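Local coordinates for protein AvrRxo1-ORF1 (Xanthomonas oryzae pv. oryzicola, PDB 4Z8T) that is a type III effector with a polynucleotide kinase domain, and probably acts as a phosphotransferase of the P-loop, zeta toxin-like kind, at residues S143-T146 / A150-S153. Sequence-based numbering, arbitrary orientation.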
ATOM      1  N   SER A 143      21.536  30.837  23.956  1.00 24.94           N
ATOM      2  CA  SER A 143      22.638  30.903  24.917  1.00 27.05           C
ATOM      3  C   SER A 143      22.173  31.120  26.351  1.00 26.57           C
ATOM      4  O   SER A 143      22.966  31.490  27.222  1.00 27.16           O
ATOM      5  CB  SER A 143      23.643  31.982  24.502  1.00 32.92           C
ATOM      6  OG  SER A 143      22.985  33.212  24.248  1.00 38.53           O
ATOM      7  N   GLN A 144      20.887  30.866  26.600  1.00 22.23           N
ATOM      8  CA  GLN A 144      20.325  30.962  27.943  1.00 21.94           C
ATOM      9  C   GLN A 144      21.011  30.017  28.936  1.00 23.09           C
ATOM     10  O   GLN A 144      21.206  28.824  28.651  1.00 22.42           O
ATOM     11  CB  GLN A 144      18.823  30.657  27.901  1.00 21.96           C
ATOM     12  CG  GLN A 144      18.142  30.754  29.248  1.00 24.41           C
ATOM     13  CD  GLN A 144      18.136  32.169  29.782  1.00 27.31           C
ATOM     14  OE1 GLN A 144      17.746  33.103  29.080  1.00 27.65           O
ATOM     15  NE2 GLN A 144      18.584  32.338  31.021  1.00 26.75           N
ATOM     16  N   LYS A 145      21.377  30.552  30.101  1.00 21.88           N
ATOM     17  CA  LYS A 145      22.008  29.759  31.149  1.00 22.95           C
ATOM     18  C   LYS A 145      21.079  29.571  32.338  1.00 24.86           C
ATOM     19  O   LYS A 145      20.164  30.366  32.569  1.00 25.56           O
ATOM     20  CB  LYS A 145      23.281  30.448  31.655  1.00 26.95           C
ATOM     21  CG  LYS A 145      24.255  30.869  30.573  1.00 27.08           C
ATOM     22  CD  LYS A 145      24.849  29.680  29.841  1.00 27.30           C
ATOM     23  CE  LYS A 145      26.017  30.105  28.939  1.00 31.70           C
ATOM     24  NZ  LYS A 145      25.609  31.070  27.876  1.00 36.22           N
ATOM     25  N   THR A 146      21.344  28.514  33.099  1.00 22.90           N
ATOM     26  CA  THR A 146      20.684  28.283  34.374  1.00 24.86           C
ATOM     27  C   THR A 146      21.486  28.968  35.475  1.00 25.87           C
ATOM     28  O   THR A 146      22.473  29.662  35.197  1.00 28.43           O
ATOM     29  CB  THR A 146      20.640  26.813  34.699  1.00 23.80           C
ATOM     30  OG1 THR A 146      21.981  26.345  34.872  1.00 25.16           O
ATOM     31  CG2 THR A 146      19.979  26.030  33.554  1.00 22.12           C
ATOM     32  N   ALA A 150      25.305  26.716  33.500  1.00 26.68           N
ATOM     33  CA  ALA A 150      25.234  25.735  32.428  1.00 26.24           C
ATOM     34  C   ALA A 150      24.204  26.183  31.400  1.00 22.19           C
ATOM     35  O   ALA A 150      23.251  26.900  31.730  1.00 22.11           O
ATOM     36  CB  ALA A 150      24.866  24.372  32.973  1.00 25.58           C
ATOM     37  N   ILE A 151      24.412  25.766  30.158  1.00 22.56           N
ATOM     38  CA  ILE A 151      23.468  26.038  29.085  1.00 21.25           C
ATOM     39  C   ILE A 151      22.136  25.384  29.447  1.00 19.42           C
ATOM     40  O   ILE A 151      22.101  24.239  29.898  1.00 20.43           O
ATOM     41  CB  ILE A 151      24.014  25.495  27.742  1.00 24.31           C
ATOM     42  CG1 ILE A 151      25.079  26.448  27.186  1.00 24.70           C
ATOM     43  CG2 ILE A 151      22.913  25.318  26.719  1.00 23.09           C
ATOM     44  CD1 ILE A 151      24.515  27.753  26.620  1.00 26.10           C
ATOM     45  N   ALA A 152      21.038  26.113  29.258  1.00 18.68           N
ATOM     46  CA  ALA A 152      19.708  25.596  29.557  1.00 18.65           C
ATOM     47  C   ALA A 152      19.254  24.544  28.546  1.00 17.58           C
ATOM     48  O   ALA A 152      19.356  24.745  27.339  1.00 19.03           O
ATOM     49  CB  ALA A 152      18.704  26.742  29.567  1.00 17.64           C
ATOM     50  N   SER A 153      18.715  23.440  29.047  1.00 15.42           N
ATOM     51  CA  SER A 153      18.049  22.471  28.178  1.00 15.57           C
ATOM     52  C   SER A 153      16.764  23.091  27.656  1.00 17.59           C
ATOM     53  O   SER A 153      16.118  23.888  28.345  1.00 18.54           O
ATOM     54  CB  SER A 153      17.718  21.192  28.939  1.00 16.52           C
ATOM     55  OG  SER A 153      18.889  20.409  29.127  1.00 17.65           O
TER
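Lys145 and Ile151 pair as a non-hydrogen-bonded antiparallel bridge, their CA atoms 4.5 Å apart, in a loop that doubles back on itself. Two nearly straight backbone bonds frame the pair: Ala152 N donates to Gln144 O at 2.8 Å, and Thr146 N donates to Ala150 O, also at 2.8 Å. The latter oxygen takes a second, softer contact from the CA-H of Lys145, with CA 3.2 Å away. Beside this bridge the lysine bends twice, at chi2 (-66°) and chi4 (-61°), which curls the ammonium back to Ser143 O, 2.8 Å from NZ. Its aliphatic part then lies across the isoleucine tip, Lys145 CE being 3.6 Å from Ile151 CD1; the same chain thus makes a polar bond at NZ and an apolar contact along its methylenes. Gln144 likewise bonds within its own segment: NE2 donates a hydrogen bond to Lys145 O at 3.0 Å, the acceptor lying close to the plane of the amide. Thr146 instead looks beyond the bridge, its OG1 bonding to Glu59 and Ser148, while its CG2 rests 4.0 Å from Ala152 CA; the side chains of Thr146 and Ala152 also touch helix 34-60, at Glu56 and Ala55. The example illustrates a single antiparallel bridge formed where neither side is a regular strand. It lies within the loop leading from helix 123-141 to strand 154-157, the outermost parallel strand of a P-loop NTPase-like sheet within this chain.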